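Local coordinates for sortase B (Clostridium perfringens, PDB 5YFK), which is a cysteine transpeptidase of the sortase family, probably joining sorted proteins to the cell wall through an acyl-thioester intermediate, at residues A[57-69]-A[117-129]. The protein carries 1 engineered substitution. Residues are numbered along the deposited sequence; the frame is centred on the assembly and turned at random.
Sequences FWIKVEGTNIDFP and NDTMFAQIKHFKN
Asn65 and Gln123 join the hairpin of strands 55-61 and 67-72 to the loop 117-129, which includes a short 3-10 segment, in the sortase beta fold, their side chains crossing at about a right angle with amide planes 26° apart. Two direct hydrogen bonds span the contact. Asn65 N donates to Gln123 OE1 over 3.0 Å, approaching from above the carbonyl plane. Asn65 ND2 donates to the backbone O of Asp118, also at 3.0 Å; the Asn65 CG sits between its own backbone N and carbonyl carbon, a torsion that puts ND2 within bonding distance of Asp118 O, and the acceptor lies in the Asn65 amide plane. The Gln123 amide is held at its other end as well, NE2 giving a bond to Asp118 OD1 that fixes its rotation. A water also links the segments, donating to Asn65 OD1 and to Met120 O while accepting from Gln123 N.

Apolar contacts fill the buried side. Ile66 divides its branches, CG2 meeting Phe121 CE1 at 3.6 Å and CD1 meeting Ile124 CD1 at 3.5 Å. This split follows from CG2 lying anti to the backbone N, with CG1 turned beside it (chi1 -58°). Val61 CG1 touches the edge of the Phe127 ring, 3.7 Å from CZ. Beyond the hairpin, Ile124 continues onto Leu206 and Thr208 of strand 203-210, so the 3-10 segment packs against both the hairpin and strand 203-210 of the same sheet.

Phe68 and Met120 form a Met-aromatic contact, SD lying 4.7 Å from the ring centroid and 33° off its normal. The Met120 side chain also lies about 4 Å from that of His113, the predicted proton donor/acceptor, which places this end of the contact beside the probable active site. On the same Phe68 ring, CE2 comes within 3.3 Å of Met120 O.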
loop_
_atom_site.group_PDB
_atom_site.type_symbol
_atom_site.label_atom_id
_atom_site.label_comp_id
_atom_site.label_asym_id
_atom_site.label_seq_id
_atom_site.Cartn_x
_atom_site.Cartn_y
_atom_site.Cartn_z
ATOM N N PHE A 57 -6.669 7.568 -2.345
ATOM C CA PHE A 57 -5.681 7.608 -3.408
ATOM C C PHE A 57 -5.695 6.314 -4.221
ATOM O O PHE A 57 -6.329 5.324 -3.833
ATOM C CB PHE A 57 -4.260 7.878 -2.841
ATOM C CG PHE A 57 -3.827 6.915 -1.768
ATOM C CD1 PHE A 57 -3.084 5.794 -2.088
ATOM C CD2 PHE A 57 -3.993 7.236 -0.426
ATOM C CE1 PHE A 57 -2.667 4.910 -1.098
ATOM C CE2 PHE A 57 -3.489 6.408 0.577
ATOM C CZ PHE A 57 -2.787 5.255 0.234
ATOM N N TRP A 58 -4.942 6.309 -5.315
ATOM C CA TRP A 58 -4.785 5.118 -6.129
ATOM C C TRP A 58 -3.367 4.540 -5.920
ATOM O O TRP A 58 -2.395 5.277 -5.738
ATOM C CB TRP A 58 -5.011 5.447 -7.612
ATOM C CG TRP A 58 -5.201 4.213 -8.464
ATOM C CD1 TRP A 58 -4.234 3.349 -8.890
ATOM C CD2 TRP A 58 -6.447 3.628 -8.839
ATOM N NE1 TRP A 58 -4.796 2.308 -9.565
ATOM C CE2 TRP A 58 -6.158 2.389 -9.448
ATOM C CE3 TRP A 58 -7.782 3.988 -8.635
ATOM C CZ2 TRP A 58 -7.130 1.617 -10.027
ATOM C CZ3 TRP A 58 -8.762 3.210 -9.201
ATOM C CH2 TRP A 58 -8.435 2.020 -9.876
ATOM N N ILE A 59 -3.278 3.227 -5.897
ATOM C CA ILE A 59 -1.981 2.552 -5.786
ATOM C C ILE A 59 -1.783 1.619 -6.981
ATOM O O ILE A 59 -2.650 0.808 -7.321
ATOM C CB ILE A 59 -1.885 1.765 -4.451
ATOM C CG1 ILE A 59 -0.490 1.179 -4.249
ATOM C CG2 ILE A 59 -2.924 0.679 -4.359
ATOM C CD1 ILE A 59 -0.242 0.666 -2.835
ATOM N N LYS A 60 -0.560 1.634 -7.497
ATOM C CA LYS A 60 -0.134 0.696 -8.488
ATOM C C LYS A 60 1.271 0.227 -8.172
ATOM O O LYS A 60 2.183 1.045 -7.996
ATOM C CB LYS A 60 -0.182 1.344 -9.883
ATOM C CG LYS A 60 0.390 0.474 -11.007
ATOM C CD LYS A 60 -0.440 -0.770 -11.242
ATOM C CE LYS A 60 0.385 -1.939 -11.767
ATOM N NZ LYS A 60 -0.326 -3.230 -11.551
ATOM N N VAL A 61 1.474 -1.081 -8.256
ATOM C CA VAL A 61 2.790 -1.652 -7.953
ATOM C C VAL A 61 3.390 -2.298 -9.177
ATOM O O VAL A 61 2.798 -3.166 -9.816
ATOM C CB VAL A 61 2.771 -2.632 -6.769
ATOM C CG1 VAL A 61 4.171 -3.220 -6.532
ATOM C CG2 VAL A 61 2.288 -1.922 -5.508
ATOM N N GLU A 62 4.566 -1.797 -9.532
ATOM C CA GLU A 62 5.232 -2.167 -10.762
ATOM C C GLU A 62 5.425 -3.657 -10.789
ATOM O O GLU A 62 5.770 -4.272 -9.773
ATOM C CB GLU A 62 6.601 -1.466 -10.815
ATOM C CG GLU A 62 7.594 -2.040 -11.811
ATOM C CD GLU A 62 8.936 -1.291 -11.808
ATOM O OE1 GLU A 62 9.464 -0.991 -10.715
ATOM O OE2 GLU A 62 9.514 -1.087 -12.898
ATOM N N GLY A 63 5.090 -4.248 -11.935
ATOM C CA GLY A 63 5.330 -5.656 -12.203
ATOM C C GLY A 63 4.334 -6.629 -11.602
ATOM O O GLY A 63 4.608 -7.821 -11.505
ATOM N N THR A 64 3.235 -6.094 -11.070
ATOM C CA THR A 64 2.203 -6.893 -10.406
ATOM C C THR A 64 0.830 -6.489 -10.922
ATOM O O THR A 64 0.701 -5.564 -11.738
ATOM C CB THR A 64 2.163 -6.632 -8.887
ATOM O OG1 THR A 64 1.613 -5.324 -8.673
ATOM C CG2 THR A 64 3.549 -6.734 -8.282
ATOM N N ASN A 65 -0.173 -7.226 -10.476
ATOM C CA ASN A 65 -1.573 -6.863 -10.694
ATOM C C ASN A 65 -2.168 -6.017 -9.584
ATOM O O ASN A 65 -3.387 -5.880 -9.498
ATOM C CB ASN A 65 -2.431 -8.104 -10.894
ATOM C CG ASN A 65 -2.522 -8.973 -9.655
ATOM O OD1 ASN A 65 -1.749 -8.835 -8.722
ATOM N ND2 ASN A 65 -3.514 -9.848 -9.633
ATOM N N ILE A 66 -1.309 -5.375 -8.811
ATOM C CA ILE A 66 -1.760 -4.461 -7.779
ATOM C C ILE A 66 -1.989 -3.073 -8.388
ATOM O O ILE A 66 -1.064 -2.354 -8.759
ATOM C CB ILE A 66 -0.795 -4.408 -6.585
ATOM C CG1 ILE A 66 -0.624 -5.794 -5.978
ATOM C CG2 ILE A 66 -1.329 -3.456 -5.507
ATOM C CD1 ILE A 66 0.573 -5.866 -5.063
ATOM N N ASP A 67 -3.256 -2.731 -8.522
ATOM C CA ASP A 67 -3.715 -1.616 -9.347
ATOM C C ASP A 67 -5.128 -1.271 -8.890
ATOM O O ASP A 67 -6.137 -1.778 -9.429
ATOM C CB ASP A 67 -3.723 -2.017 -10.822
ATOM C CG ASP A 67 -3.890 -0.845 -11.755
ATOM O OD1 ASP A 67 -4.046 0.304 -11.296
ATOM O OD2 ASP A 67 -3.851 -1.089 -12.981
ATOM N N PHE A 68 -5.208 -0.514 -7.797
ATOM C CA PHE A 68 -6.442 -0.397 -7.043
ATOM C C PHE A 68 -6.687 1.022 -6.537
ATOM O O PHE A 68 -5.756 1.707 -6.099
ATOM C CB PHE A 68 -6.403 -1.331 -5.829
ATOM C CG PHE A 68 -6.301 -2.791 -6.182
ATOM C CD1 PHE A 68 -7.370 -3.446 -6.758
ATOM C CD2 PHE A 68 -5.171 -3.515 -5.862
ATOM C CE1 PHE A 68 -7.285 -4.789 -7.070
ATOM C CE2 PHE A 68 -5.074 -4.848 -6.183
ATOM C CZ PHE A 68 -6.143 -5.487 -6.771
ATOM N N PRO A 69 -7.972 1.329 -6.274
ATOM C CA PRO A 69 -8.300 2.429 -5.375
ATOM C C PRO A 69 -8.101 2.036 -3.900
ATOM O O PRO A 69 -8.115 0.863 -3.570
ATOM C CB PRO A 69 -9.790 2.672 -5.675
ATOM C CG PRO A 69 -10.290 1.310 -6.019
ATOM C CD PRO A 69 -9.173 0.605 -6.739
ATOM N N ASN A 117 -5.705 -16.500 -4.213
ATOM C CA ASN A 117 -6.201 -16.598 -5.574
ATOM C C ASN A 117 -5.673 -15.454 -6.436
ATOM O O ASN A 117 -6.330 -15.022 -7.388
ATOM C CB ASN A 117 -7.718 -16.553 -5.571
ATOM C CG ASN A 117 -8.243 -15.159 -5.340
ATOM O OD1 ASN A 117 -7.876 -14.519 -4.361
ATOM N ND2 ASN A 117 -8.911 -14.610 -6.342
ATOM N N ASP A 118 -4.511 -14.926 -6.076
ATOM C CA ASP A 118 -3.845 -13.962 -6.947
ATOM C C ASP A 118 -4.633 -12.657 -7.115
ATOM O O ASP A 118 -4.777 -12.137 -8.221
ATOM C CB ASP A 118 -3.629 -14.601 -8.314
ATOM C CG ASP A 118 -2.414 -14.059 -9.017
ATOM O OD1 ASP A 118 -1.658 -13.318 -8.371
ATOM O OD2 ASP A 118 -2.257 -14.333 -10.227
ATOM N N THR A 119 -5.212 -12.156 -6.029
ATOM C CA THR A 119 -5.929 -10.880 -6.066
ATOM C C THR A 119 -5.596 -10.011 -4.854
ATOM O O THR A 119 -5.039 -10.499 -3.899
ATOM C CB THR A 119 -7.456 -11.077 -6.088
ATOM O OG1 THR A 119 -7.874 -11.772 -4.904
ATOM C CG2 THR A 119 -7.872 -11.858 -7.330
ATOM N N MET A 120 -5.988 -8.739 -4.920
ATOM C CA MET A 120 -5.746 -7.758 -3.842
ATOM C C MET A 120 -4.239 -7.633 -3.629
ATOM O O MET A 120 -3.525 -7.320 -4.588
ATOM C CB MET A 120 -6.492 -8.106 -2.575
ATOM C CG MET A 120 -7.994 -8.319 -2.820
ATOM S SD MET A 120 -8.831 -7.125 -3.914
ATOM C CE MET A 120 -8.990 -5.690 -2.867
ATOM N N PHE A 121 -3.766 -7.893 -2.421
ATOM C CA PHE A 121 -2.301 -7.777 -2.118
ATOM C C PHE A 121 -1.575 -9.139 -2.146
ATOM O O PHE A 121 -0.387 -9.228 -1.752
ATOM C CB PHE A 121 -2.078 -7.090 -0.759
ATOM C CG PHE A 121 -1.829 -5.587 -0.818
ATOM C CD1 PHE A 121 -2.161 -4.829 -1.934
ATOM C CD2 PHE A 121 -1.568 -4.893 0.373
ATOM C CE1 PHE A 121 -1.990 -3.441 -1.948
ATOM C CE2 PHE A 121 -1.374 -3.519 0.363
ATOM C CZ PHE A 121 -1.594 -2.786 -0.795
ATOM N N ALA A 122 -2.170 -10.156 -2.780
ATOM C CA ALA A 122 -1.489 -11.453 -2.901
ATOM C C ALA A 122 -0.074 -11.267 -3.428
ATOM O O ALA A 122 0.878 -11.884 -2.946
ATOM C CB ALA A 122 -2.263 -12.383 -3.828
ATOM N N GLN A 123 0.069 -10.452 -4.466
ATOM C CA GLN A 123 1.359 -10.359 -5.158
ATOM C C GLN A 123 2.446 -9.633 -4.434
ATOM O O GLN A 123 3.613 -9.707 -4.837
ATOM C CB GLN A 123 1.183 -9.834 -6.588
ATOM C CG GLN A 123 0.497 -10.868 -7.446
ATOM C CD GLN A 123 0.672 -10.620 -8.933
ATOM O OE1 GLN A 123 1.262 -9.609 -9.349
ATOM N NE2 GLN A 123 -0.007 -11.429 -9.724
ATOM N N ILE A 124 2.134 -9.069 -3.267
ATOM C CA ILE A 124 3.202 -8.592 -2.374
ATOM C C ILE A 124 4.204 -9.693 -2.019
ATOM O O ILE A 124 5.424 -9.458 -1.902
ATOM C CB ILE A 124 2.599 -7.996 -1.080
ATOM C CG1 ILE A 124 1.721 -6.785 -1.393
ATOM C CG2 ILE A 124 3.696 -7.663 -0.104
ATOM C CD1 ILE A 124 2.380 -5.613 -2.073
ATOM N N LYS A 125 3.736 -10.931 -2.055
ATOM C CA LYS A 125 4.570 -12.078 -1.689
ATOM C C LYS A 125 5.710 -12.304 -2.710
ATOM O O LYS A 125 6.803 -12.781 -2.347
ATOM C CB LYS A 125 3.671 -13.311 -1.579
ATOM C CG LYS A 125 3.254 -13.920 -2.913
ATOM C CD LYS A 125 2.249 -15.042 -2.710
ATOM C CE LYS A 125 1.950 -15.772 -4.013
ATOM N NZ LYS A 125 2.949 -16.844 -4.255
ATOM N N HIS A 126 5.593 -11.654 -3.862
ATOM C CA HIS A 126 6.597 -11.860 -4.919
ATOM C C HIS A 126 7.870 -11.159 -4.509
ATOM O O HIS A 126 8.957 -11.516 -4.948
ATOM C CB HIS A 126 6.118 -11.298 -6.245
ATOM C CG HIS A 126 5.034 -12.092 -6.900
ATOM N ND1 HIS A 126 4.460 -11.706 -8.091
ATOM C CD2 HIS A 126 4.508 -13.309 -6.609
ATOM C CE1 HIS A 126 3.549 -12.598 -8.449
ATOM N NE2 HIS A 126 3.590 -13.601 -7.593
ATOM N N PHE A 127 7.749 -10.148 -3.655
ATOM C CA PHE A 127 8.913 -9.380 -3.242
ATOM C C PHE A 127 9.855 -10.162 -2.338
ATOM O O PHE A 127 11.014 -9.770 -2.165
ATOM C CB PHE A 127 8.460 -8.073 -2.596
ATOM C CG PHE A 127 7.979 -7.071 -3.589
ATOM C CD1 PHE A 127 8.889 -6.409 -4.399
ATOM C CD2 PHE A 127 6.622 -6.910 -3.835
ATOM C CE1 PHE A 127 8.470 -5.556 -5.399
ATOM C CE2 PHE A 127 6.187 -6.040 -4.826
ATOM C CZ PHE A 127 7.110 -5.326 -5.577
ATOM N N LYS A 128 9.427 -11.346 -1.888
ATOM C CA LYS A 128 10.323 -12.215 -1.092
ATOM C C LYS A 128 11.360 -12.958 -1.935
ATOM O O LYS A 128 12.340 -13.518 -1.400
ATOM C CB LYS A 128 9.510 -13.225 -0.295
ATOM C CG LYS A 128 8.733 -12.610 0.866
ATOM C CD LYS A 128 7.532 -13.476 1.253
ATOM C CE LYS A 128 7.936 -14.865 1.677
ATOM N NZ LYS A 128 6.741 -15.716 1.879
ATOM N N ASN A 129 11.185 -12.872 -3.247
ATOM C CA ASN A 129 12.137 -13.420 -4.225
ATOM C C ASN A 129 13.129 -12.350 -4.664
ATOM O O ASN A 129 12.726 -11.248 -5.036
ATOM C CB ASN A 129 11.357 -13.969 -5.435
ATOM C CG ASN A 129 12.274 -14.366 -6.595
ATOM O OD1 ASN A 129 12.821 -13.518 -7.296
ATOM N ND2 ASN A 129 12.426 -15.661 -6.803
HETATM O O HOH W 1 3.656 -9.970 -10.088
HETATM O O HOH W 2 -2.241 -9.365 -5.952
#